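Local coordinates for protein carbonic anhydrase (Coccomyxa sp. PA, PDB 3UCJ) that probably catalyses the reversible hydration of carbon dioxide to hydrogencarbonate, binding one zinc ion per subunit, at residues T89-K94 with S168-A173; G185-P190 with K196-P201; K200-T203 with D207-A210. One frame throughout, in Å; residues are numbered along the deposited sequence.

Interaction 1 of 3, residues T89-K94 with S168-A173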
ATOM      1  N   THR A  89      -9.473   6.912  15.374  1.00 28.36           N
ATOM      2  CA  THR A  89      -9.445   7.967  16.354  1.00 28.87           C
ATOM      3  C   THR A  89     -10.538   8.997  16.083  1.00 29.71           C
ATOM      4  O   THR A  89     -11.187   9.417  17.060  1.00 32.62           O
ATOM      5  CB  THR A  89      -8.095   8.739  16.496  1.00 27.66           C
ATOM      6  OG1 THR A  89      -7.751   9.235  15.206  1.00 26.44           O
ATOM      7  CG2 THR A  89      -7.019   7.749  17.063  1.00 29.50           C
ATOM      8  N   VAL A  90     -10.746   9.378  14.823  1.00 29.35           N
ATOM      9  CA  VAL A  90     -11.680  10.463  14.532  1.00 29.25           C
ATOM     10  C   VAL A  90     -13.124   9.907  14.649  1.00 31.47           C
ATOM     11  O   VAL A  90     -14.026  10.565  15.235  1.00 31.15           O
ATOM     12  CB  VAL A  90     -11.444  11.086  13.139  1.00 27.98           C
ATOM     13  CG1 VAL A  90     -12.564  12.002  12.729  1.00 30.27           C
ATOM     14  CG2 VAL A  90     -10.069  11.881  13.067  1.00 24.40           C
ATOM     15  N   ASP A  91     -13.351   8.745  14.064  1.00 30.18           N
ATOM     16  CA  ASP A  91     -14.721   8.249  13.926  1.00 32.49           C
ATOM     17  C   ASP A  91     -15.219   7.509  15.164  1.00 34.17           C
ATOM     18  O   ASP A  91     -16.463   7.569  15.501  1.00 36.05           O
ATOM     19  CB  ASP A  91     -14.862   7.351  12.727  1.00 31.38           C
ATOM     20  CG  ASP A  91     -14.721   8.084  11.409  1.00 31.94           C
ATOM     21  OD1 ASP A  91     -14.595   9.325  11.356  1.00 37.11           O
ATOM     22  OD2 ASP A  91     -14.841   7.412  10.369  1.00 34.17           O
ATOM     23  N   HIS A  92     -14.349   6.790  15.868  1.00 33.20           N
ATOM     24  CA  HIS A  92     -14.790   5.978  16.972  0.50 32.06           C
ATOM     25  C   HIS A  92     -14.402   6.544  18.288  1.00 33.57           C
ATOM     26  O   HIS A  92     -15.221   6.670  19.208  1.00 33.61           O
ATOM     27  CB  HIS A  92     -14.230   4.577  16.849  0.50 31.26           C
ATOM     28  CG  HIS A  92     -14.802   3.805  15.718  0.50 27.25           C
ATOM     29  ND1 HIS A  92     -15.858   2.935  15.872  0.50 34.45           N
ATOM     30  CD2 HIS A  92     -14.419   3.713  14.427  0.50 24.32           C
ATOM     31  CE1 HIS A  92     -16.116   2.345  14.717  0.50 27.19           C
ATOM     32  NE2 HIS A  92     -15.266   2.813  13.822  0.50 28.75           N
ATOM     33  N   LEU A  93     -13.163   6.957  18.424  1.00 32.28           N
ATOM     34  CA  LEU A  93     -12.813   7.562  19.699  1.00 32.86           C
ATOM     35  C   LEU A  93     -13.296   9.030  19.880  1.00 33.32           C
ATOM     36  O   LEU A  93     -13.245   9.528  21.020  1.00 34.10           O
ATOM     37  CB  LEU A  93     -11.323   7.489  19.924  1.00 33.35           C
ATOM     38  CG  LEU A  93     -10.774   6.053  20.031  1.00 32.51           C
ATOM     39  CD1 LEU A  93      -9.294   6.137  20.429  1.00 31.06           C
ATOM     40  CD2 LEU A  93     -11.539   5.197  21.151  1.00 29.92           C
ATOM     41  N   LYS A  94     -13.572   9.702  18.752  1.00 34.87           N
ATOM     42  CA  LYS A  94     -13.930  11.123  18.664  1.00 35.26           C
ATOM     43  C   LYS A  94     -12.904  11.961  19.375  1.00 36.94           C
ATOM     44  O   LYS A  94     -13.211  12.791  20.273  1.00 34.32           O
ATOM     45  CB  LYS A  94     -15.392  11.370  19.177  1.00 37.27           C
ATOM     46  CG  LYS A  94     -16.386  10.446  18.535  1.00 43.33           C
ATOM     47  CD  LYS A  94     -17.697  10.376  19.417  1.00 58.30           C
ATOM     48  CE  LYS A  94     -18.678   9.260  18.983  1.00 64.15           C
ATOM     49  NZ  LYS A  94     -19.467   9.745  17.803  1.00 68.42           N
ATOM     50  N   SER A 168      -7.807  15.041   4.188  1.00 26.27           N
ATOM     51  CA  SER A 168      -8.097  13.638   4.223  1.00 26.65           C
ATOM     52  C   SER A 168      -9.585  13.393   4.204  1.00 28.29           C
ATOM     53  O   SER A 168     -10.344  14.210   4.770  1.00 27.79           O
ATOM     54  CB  SER A 168      -7.525  12.938   5.409  1.00 25.28           C
ATOM     55  OG  SER A 168      -8.052  13.355   6.720  1.00 28.47           O
ATOM     56  N   PRO A 169     -10.003  12.273   3.599  1.00 28.09           N
ATOM     57  CA  PRO A 169     -11.462  12.030   3.575  1.00 27.66           C
ATOM     58  C   PRO A 169     -12.017  11.937   4.971  1.00 28.23           C
ATOM     59  O   PRO A 169     -13.175  12.355   5.181  1.00 31.42           O
ATOM     60  CB  PRO A 169     -11.599  10.687   2.812  1.00 29.43           C
ATOM     61  CG  PRO A 169     -10.370  10.673   1.879  1.00 28.01           C
ATOM     62  CD  PRO A 169      -9.272  11.314   2.750  1.00 29.51           C
ATOM     63  N   ILE A 170     -11.258  11.434   5.913  1.00 28.32           N
ATOM     64  CA  ILE A 170     -11.680  11.206   7.278  1.00 28.53           C
ATOM     65  C   ILE A 170     -11.948  12.582   7.917  1.00 30.42           C
ATOM     66  O   ILE A 170     -13.001  12.772   8.511  1.00 28.51           O
ATOM     67  CB  ILE A 170     -10.573  10.502   8.133  1.00 30.69           C
ATOM     68  CG1 ILE A 170     -10.200   9.054   7.598  1.00 27.87           C
ATOM     69  CG2 ILE A 170     -10.962  10.522   9.640  1.00 25.53           C
ATOM     70  CD1 ILE A 170     -11.318   8.249   7.119  1.00 39.13           C
ATOM     71  N   VAL A 171     -10.960  13.490   7.853  1.00 28.26           N
ATOM     72  CA  VAL A 171     -11.128  14.828   8.503  1.00 29.41           C
ATOM     73  C   VAL A 171     -12.216  15.653   7.823  1.00 30.19           C
ATOM     74  O   VAL A 171     -12.990  16.393   8.529  1.00 31.02           O
ATOM     75  CB  VAL A 171      -9.784  15.571   8.575  1.00 29.80           C
ATOM     76  CG1 VAL A 171      -9.995  17.026   8.983  1.00 26.27           C
ATOM     77  CG2 VAL A 171      -8.898  14.905   9.531  1.00 28.79           C
ATOM     78  N   GLN A 172     -12.275  15.540   6.494  1.00 29.79           N
ATOM     79  CA  GLN A 172     -13.196  16.291   5.685  1.00 32.21           C
ATOM     80  C   GLN A 172     -14.625  15.799   6.019  1.00 34.22           C
ATOM     81  O   GLN A 172     -15.540  16.634   6.196  1.00 33.36           O
ATOM     82  CB  GLN A 172     -12.956  16.163   4.214  1.00 30.27           C
ATOM     83  CG  GLN A 172     -11.824  17.106   3.699  1.00 26.65           C
ATOM     84  CD  GLN A 172     -12.256  18.587   3.831  1.00 33.19           C
ATOM     85  OE1 GLN A 172     -13.399  18.947   3.450  1.00 29.74           O
ATOM     86  NE2 GLN A 172     -11.373  19.424   4.371  1.00 29.27           N
ATOM     87  N   ALA A 173     -14.802  14.483   6.154  1.00 32.96           N
ATOM     88  CA  ALA A 173     -16.116  13.949   6.504  1.00 33.86           C
ATOM     89  C   ALA A 173     -16.523  14.417   7.923  1.00 34.82           C
ATOM     90  O   ALA A 173     -17.709  14.749   8.107  1.00 36.64           O
ATOM     91  CB  ALA A 173     -16.162  12.396   6.325  1.00 33.18           C
TER
HETATM   92  O   HOH W   1     -14.861  10.709   9.138  1.00 33.66           O

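Interaction 2 of 3, residues G185-P190 with K196-P201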
ATOM      1  N   GLY A 185       0.127  21.990  13.367  1.00 31.09           N
ATOM      2  CA  GLY A 185       1.457  21.757  12.876  1.00 32.76           C
ATOM      3  C   GLY A 185       2.498  22.108  13.896  1.00 32.47           C
ATOM      4  O   GLY A 185       2.604  23.293  14.268  1.00 36.04           O
ATOM      5  N   ILE A 186       3.257  21.146  14.400  1.00 32.98           N
ATOM      6  CA  ILE A 186       4.288  21.429  15.388  1.00 32.40           C
ATOM      7  C   ILE A 186       5.608  20.770  15.002  1.00 34.44           C
ATOM      8  O   ILE A 186       5.668  19.881  14.082  1.00 32.88           O
ATOM      9  CB  ILE A 186       3.865  20.949  16.793  1.00 33.96           C
ATOM     10  CG1 ILE A 186       3.473  19.435  16.772  1.00 32.69           C
ATOM     11  CG2 ILE A 186       2.691  21.708  17.271  1.00 32.66           C
ATOM     12  CD1 ILE A 186       3.369  18.802  18.226  1.00 32.48           C
ATOM     13  N   VAL A 187       6.687  21.200  15.661  1.00 32.26           N
ATOM     14  CA  VAL A 187       8.007  20.661  15.341  1.00 33.67           C
ATOM     15  C   VAL A 187       8.817  20.500  16.655  1.00 34.04           C
ATOM     16  O   VAL A 187       8.651  21.318  17.583  1.00 35.56           O
ATOM     17  CB  VAL A 187       8.731  21.564  14.298  1.00 32.87           C
ATOM     18  CG1 VAL A 187       9.000  22.987  14.900  1.00 35.52           C
ATOM     19  CG2 VAL A 187       9.985  20.893  13.869  1.00 34.70           C
ATOM     20  N   TYR A 188       9.586  19.436  16.791  1.00 32.08           N
ATOM     21  CA  TYR A 188      10.363  19.175  17.971  1.00 34.11           C
ATOM     22  C   TYR A 188      11.867  19.263  17.697  1.00 34.43           C
ATOM     23  O   TYR A 188      12.330  18.830  16.644  1.00 35.12           O
ATOM     24  CB  TYR A 188      10.014  17.771  18.426  1.00 32.13           C
ATOM     25  CG  TYR A 188      10.751  17.207  19.574  1.00 33.56           C
ATOM     26  CD1 TYR A 188      10.421  17.577  20.887  1.00 35.27           C
ATOM     27  CD2 TYR A 188      11.766  16.286  19.386  1.00 33.25           C
ATOM     28  CE1 TYR A 188      11.034  17.042  21.954  1.00 36.08           C
ATOM     29  CE2 TYR A 188      12.408  15.731  20.467  1.00 35.52           C
ATOM     30  CZ  TYR A 188      12.027  16.140  21.764  1.00 37.12           C
ATOM     31  OH  TYR A 188      12.621  15.608  22.839  1.00 40.51           O
ATOM     32  N   THR A 189      12.630  19.714  18.689  1.00 34.70           N
ATOM     33  CA  THR A 189      14.121  19.764  18.568  1.00 36.18           C
ATOM     34  C   THR A 189      14.767  18.703  19.443  1.00 37.35           C
ATOM     35  O   THR A 189      14.695  18.800  20.667  1.00 40.82           O
ATOM     36  CB  THR A 189      14.662  21.168  18.908  1.00 35.84           C
ATOM     37  OG1 THR A 189      13.999  22.098  18.052  1.00 37.17           O
ATOM     38  CG2 THR A 189      16.179  21.213  18.663  1.00 36.28           C
ATOM     39  N   PRO A 190      15.311  17.613  18.845  1.00 38.52           N
ATOM     40  CA  PRO A 190      15.780  16.551  19.683  1.00 39.65           C
ATOM     41  C   PRO A 190      16.814  17.081  20.690  1.00 42.05           C
ATOM     42  O   PRO A 190      16.867  16.583  21.824  1.00 42.94           O
ATOM     43  CB  PRO A 190      16.470  15.585  18.690  1.00 39.24           C
ATOM     44  CG  PRO A 190      15.664  15.768  17.437  1.00 38.09           C
ATOM     45  CD  PRO A 190      15.283  17.221  17.411  1.00 37.56           C
ATOM     46  N   LYS A 196       7.959  23.511  19.239  1.00 39.62           N
ATOM     47  CA  LYS A 196       7.475  24.810  18.753  1.00 41.15           C
ATOM     48  C   LYS A 196       6.232  24.672  17.862  1.00 41.32           C
ATOM     49  O   LYS A 196       6.099  23.717  17.097  1.00 42.00           O
ATOM     50  CB  LYS A 196       8.649  25.544  18.053  1.00 40.43           C
ATOM     51  CG  LYS A 196       8.326  26.646  17.080  1.00 42.71           C
ATOM     52  CD  LYS A 196       9.687  27.298  16.561  1.00 48.05           C
ATOM     53  CE  LYS A 196      10.478  26.318  15.680  1.00 48.23           C
ATOM     54  NZ  LYS A 196      11.774  26.834  15.071  1.00 44.24           N
ATOM     55  N   GLU A 197       5.314  25.621  17.978  1.00 40.86           N
ATOM     56  CA  GLU A 197       4.148  25.677  17.133  1.00 41.00           C
ATOM     57  C   GLU A 197       4.441  26.355  15.791  1.00 41.79           C
ATOM     58  O   GLU A 197       4.661  27.588  15.720  1.00 40.31           O
ATOM     59  CB  GLU A 197       2.962  26.321  17.875  1.00 41.76           C
ATOM     60  CG  GLU A 197       1.635  26.398  17.121  1.00 42.40           C
ATOM     61  CD  GLU A 197       0.536  27.057  17.957  1.00 53.12           C
ATOM     62  OE1 GLU A 197       0.871  28.039  18.655  1.00 57.47           O
ATOM     63  OE2 GLU A 197      -0.636  26.620  17.971  1.00 47.58           O
ATOM     64  N   LEU A 198       4.419  25.571  14.708  1.00 38.45           N
ATOM     65  CA  LEU A 198       4.608  26.116  13.359  1.00 39.00           C
ATOM     66  C   LEU A 198       3.384  26.675  12.728  1.00 38.81           C
ATOM     67  O   LEU A 198       3.466  27.645  11.964  1.00 39.76           O
ATOM     68  CB  LEU A 198       5.120  25.017  12.422  1.00 38.06           C
ATOM     69  CG  LEU A 198       6.544  24.953  11.935  1.00 43.95           C
ATOM     70  CD1 LEU A 198       7.663  25.736  12.781  1.00 47.28           C
ATOM     71  CD2 LEU A 198       6.946  23.473  11.539  1.00 43.33           C
ATOM     72  N   ILE A 199       2.241  26.031  12.935  1.00 37.19           N
ATOM     73  CA  ILE A 199       1.023  26.526  12.377  1.00 37.01           C
ATOM     74  C   ILE A 199      -0.031  26.571  13.485  1.00 39.61           C
ATOM     75  O   ILE A 199      -0.153  25.609  14.252  1.00 37.68           O
ATOM     76  CB  ILE A 199       0.477  25.631  11.220  1.00 37.51           C
ATOM     77  CG1 ILE A 199       1.583  25.296  10.183  1.00 38.44           C
ATOM     78  CG2 ILE A 199      -0.719  26.313  10.597  1.00 35.06           C
ATOM     79  CD1 ILE A 199       1.094  24.261   9.180  1.00 35.54           C
ATOM     80  N   LYS A 200      -0.823  27.667  13.530  1.00 41.00           N
ATOM     81  CA  LYS A 200      -1.745  27.836  14.642  1.00 42.17           C
ATOM     82  C   LYS A 200      -2.878  26.825  14.420  1.00 41.24           C
ATOM     83  O   LYS A 200      -2.932  26.186  13.339  1.00 40.12           O
ATOM     84  CB  LYS A 200      -2.265  29.293  14.710  1.00 44.05           C
ATOM     85  CG  LYS A 200      -1.409  30.171  15.625  1.00 50.29           C
ATOM     86  CD  LYS A 200      -0.237  30.746  14.864  1.00 60.57           C
ATOM     87  CE  LYS A 200      -0.584  32.107  14.115  1.00 67.99           C
ATOM     88  NZ  LYS A 200       0.151  33.316  14.727  1.00 70.30           N
ATOM     89  N   PRO A 201      -3.764  26.639  15.412  1.00 40.92           N
ATOM     90  CA  PRO A 201      -4.784  25.608  15.260  1.00 38.93           C
ATOM     91  C   PRO A 201      -5.678  25.830  14.050  1.00 39.89           C
ATOM     92  O   PRO A 201      -6.039  27.000  13.747  1.00 40.03           O
ATOM     93  CB  PRO A 201      -5.585  25.743  16.563  1.00 39.92           C
ATOM     94  CG  PRO A 201      -4.573  26.213  17.569  1.00 38.44           C
ATOM     95  CD  PRO A 201      -3.751  27.191  16.800  1.00 41.73           C
TER
HETATM   96  O   HOH W   2      -2.187  23.753  12.448  1.00 32.69           O

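Interaction 3 of 3, residues K200-T203 with D207-A210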
ATOM      1  N   LYS A 200      -0.823  27.667  13.530  1.00 41.00           N
ATOM      2  CA  LYS A 200      -1.745  27.836  14.642  1.00 42.17           C
ATOM      3  C   LYS A 200      -2.878  26.825  14.420  1.00 41.24           C
ATOM      4  O   LYS A 200      -2.932  26.186  13.339  1.00 40.12           O
ATOM      5  CB  LYS A 200      -2.265  29.293  14.710  1.00 44.05           C
ATOM      6  CG  LYS A 200      -1.409  30.171  15.625  1.00 50.29           C
ATOM      7  CD  LYS A 200      -0.237  30.746  14.864  1.00 60.57           C
ATOM      8  CE  LYS A 200      -0.584  32.107  14.115  1.00 67.99           C
ATOM      9  NZ  LYS A 200       0.151  33.316  14.727  1.00 70.30           N
ATOM     10  N   PRO A 201      -3.764  26.639  15.412  1.00 40.92           N
ATOM     11  CA  PRO A 201      -4.784  25.608  15.260  1.00 38.93           C
ATOM     12  C   PRO A 201      -5.678  25.830  14.050  1.00 39.89           C
ATOM     13  O   PRO A 201      -6.039  27.000  13.747  1.00 40.03           O
ATOM     14  CB  PRO A 201      -5.585  25.743  16.563  1.00 39.92           C
ATOM     15  CG  PRO A 201      -4.573  26.213  17.569  1.00 38.44           C
ATOM     16  CD  PRO A 201      -3.751  27.191  16.800  1.00 41.73           C
ATOM     17  N   ILE A 202      -6.062  24.728  13.353  1.00 36.30           N
ATOM     18  CA  ILE A 202      -6.957  24.745  12.219  1.00 35.53           C
ATOM     19  C   ILE A 202      -8.148  23.940  12.647  1.00 36.71           C
ATOM     20  O   ILE A 202      -8.002  22.727  12.944  1.00 36.21           O
ATOM     21  CB  ILE A 202      -6.322  24.101  10.928  1.00 33.46           C
ATOM     22  CG1 ILE A 202      -5.157  24.993  10.442  1.00 35.45           C
ATOM     23  CG2 ILE A 202      -7.389  24.002   9.801  1.00 33.42           C
ATOM     24  CD1 ILE A 202      -4.131  24.400   9.541  1.00 34.92           C
ATOM     25  N   THR A 203      -9.318  24.598  12.786  1.00 36.64           N
ATOM     26  CA  THR A 203     -10.465  23.931  13.360  1.00 36.45           C
ATOM     27  C   THR A 203     -11.446  23.723  12.285  1.00 35.22           C
ATOM     28  O   THR A 203     -12.508  23.188  12.539  1.00 38.53           O
ATOM     29  CB  THR A 203     -11.195  24.800  14.495  1.00 36.63           C
ATOM     30  OG1 THR A 203     -11.586  26.016  13.873  1.00 38.18           O
ATOM     31  CG2 THR A 203     -10.301  25.067  15.660  1.00 36.91           C
ATOM     32  N   ASP A 207     -10.326  28.399   9.058  1.00 37.13           N
ATOM     33  CA  ASP A 207      -8.953  28.561   9.527  1.00 37.42           C
ATOM     34  C   ASP A 207      -7.909  28.082   8.502  1.00 37.83           C
ATOM     35  O   ASP A 207      -6.799  28.597   8.442  1.00 36.51           O
ATOM     36  CB  ASP A 207      -8.684  27.721  10.761  1.00 36.41           C
ATOM     37  CG  ASP A 207      -9.437  28.197  11.982  1.00 41.56           C
ATOM     38  OD1 ASP A 207      -9.521  27.420  12.938  1.00 41.10           O
ATOM     39  OD2 ASP A 207      -9.911  29.357  11.975  1.00 45.93           O
ATOM     40  N   ALA A 208      -8.234  27.013   7.790  1.00 38.27           N
ATOM     41  CA  ALA A 208      -7.257  26.436   6.826  1.00 39.23           C
ATOM     42  C   ALA A 208      -6.947  27.432   5.693  1.00 39.07           C
ATOM     43  O   ALA A 208      -5.802  27.562   5.287  1.00 39.44           O
ATOM     44  CB  ALA A 208      -7.798  25.136   6.298  1.00 37.99           C
ATOM     45  N   GLY A 209      -7.986  28.117   5.184  1.00 40.39           N
ATOM     46  CA  GLY A 209      -7.797  29.213   4.183  1.00 40.40           C
ATOM     47  C   GLY A 209      -6.926  30.353   4.695  1.00 41.61           C
ATOM     48  O   GLY A 209      -6.105  30.926   3.945  1.00 40.62           O
ATOM     49  N   ALA A 210      -7.044  30.635   5.986  1.00 41.33           N
ATOM     50  CA  ALA A 210      -6.205  31.646   6.625  1.00 41.21           C
ATOM     51  C   ALA A 210      -4.794  31.186   6.906  1.00 41.94           C
ATOM     52  O   ALA A 210      -3.904  32.009   6.835  1.00 40.21           O
ATOM     53  CB  ALA A 210      -6.810  32.140   7.952  1.00 41.20           C
TER

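Interaction 1 of 3, residues T89-K94 with S168-A173
Ile170 sets its CG2 methyl over the branched end of Val90, and this apolar overlap carries the direct contact between two helices of the alpha/beta fold of a beta-class carbonic anhydrase. The C-terminal part of helix 80-92 here meets the first turn of helix 169-176. The methyl lies 3.6 Å from Val90 CB, while its distance to Val90 CG1 is 3.8 Å, the same as to Val90 CG2, so a single carbon sits against the fork of the valine. In Ile170, CG1 stands beside the backbone N (chi1 -63°), which leaves CG2 anti to that N and directed at the neighbouring helix. Two beta-branched residues suit this place because both offer methyl groups close to the backbone. The closest approach of CA atoms is between Val90 CA and Ile170 CA, 7.3 Å, and Leu181 packs on Val90 as well.

Beside the apolar patch a polar link runs through a single water. It donates one proton to Asp91 OD1, at 2.6 Å from the water oxygen, and the other to Ile170 O, at 2.8 Å. Asp91 OD1 also passes 4.2 Å from Ile170 CG2 and forms a salt bridge with Arg177, so a charged partner and a water share one carboxylate oxygen at the edge of the contact. That neighbouring positive charge would tend to keep the aspartate ionised. On its far side helix 169-176 reaches the second subunit, where Pro169 packs on Pro117 and Gln172 on His116 of that chain.

Ser168, a natural N-cap residue with its short hydroxyl arm, caps the start of this helix: its OG, also hydrogen-bonded to Val165 O, accepts from Val171 N at 3.1 Å, with an N-H...O angle of 161°.

Interaction 2 of 3, residues G185-P190 with K196-P201
With CG1 held between its backbone N and carbonyl carbon (chi1 64°), Val187 directs that methyl at the partner strand, where it meets Lys196 CE at 3.7 Å. The lysine starts with CG anti to its backbone N and bends at chi3 (68°), laying its aliphatic part along the valine while NZ goes on to a hydrogen bond with Tyr104 OH. Leu198 comes across on the same side, its CD1 3.7 Å from Val187 CG1.

These groups pack on one face of an antiparallel beta hairpin, strands 182-189 and 194-202, at the edge of the mixed sheet within this chain. Val187 and Lys196 form a hydrogen-bonded pair: Lys196 N donates to Val187 O at 2.8 Å, and Val187 N to Lys196 O at 3.0 Å. Ile186 and Glu197, a non-hydrogen-bonded pair, face the other way, toward Leu9 of the third subunit.

Around Leu198 and Ile199 the chain turns a corner, and Gly185 O accepts from both their amides, from one face of its carbonyl plane, Leu198 N at 2.9 Å and Ile199 N at 3.1 Å. Glycine suits this spot, since Ile199 CD1 occupies the side where a CB would stand.

Interaction 3 of 3, residues K200-T203 with D207-A210
Thr203 and Asp207 face each other obliquely, and a single carboxylate oxygen takes both hydrogen bonds. Asp207 OD1 accepts from Thr203 N at 2.8 Å, on its anti side and only 18° out of the carboxylate plane. Thr203 OG1 reaches the same OD1 at 2.7 Å but from above that plane, 47° out of it. The threonine can offer both donors because OG1 lies between its backbone N and carbonyl carbon (chi1 59°), which turns the hydroxyl to the same acceptor as the amide.

Behind this grip the apolar atoms meet: Asp207 CB rests 3.7 Å from Ile202 CA, and Ile202 CG2 touches Ala208 CB at 3.7 Å. Alanine suits a place so near the isoleucine, whose side chain also packs on Val162 and Cys166 of helix 146-167. The whole forms a tight strand-to-helix connection, helix 205-211 folding back against the end of strand 194-202. Pro201 and Thr203 also pack on Ala7 of the third subunit.

With an alanine here in place of Asp207 the CB packing could remain, but Thr203 N and OG1 would probably lose their shared acceptor and the hydroxyl would be left to turn. Two donors on one oxygen should stabilise its negative charge, which the nearby helix start is likely to favour too.

Overall arrangement
From the N terminus, interaction 1 comes first: it closes a long, mostly helical loop of 73 residues by bringing the end of helix 80-92 against the start of helix 169-176. That helix is followed, after a short loop, by strand 182-189, where interaction 2 opens and closes the short loop of the edge hairpin. Interaction 3 begins where interaction 2 ends, on the shared Lys200 and Pro201, and holds helix 205-211 against the end of strand 194-202, closing the short turn between them. No contact encloses or crosses another; they run in series. Helix pair, sheet edge and helix 205-211 are thus tied in succession. Interactions 2 and 3 both touch the third subunit, whereas interaction 1 reaches the second.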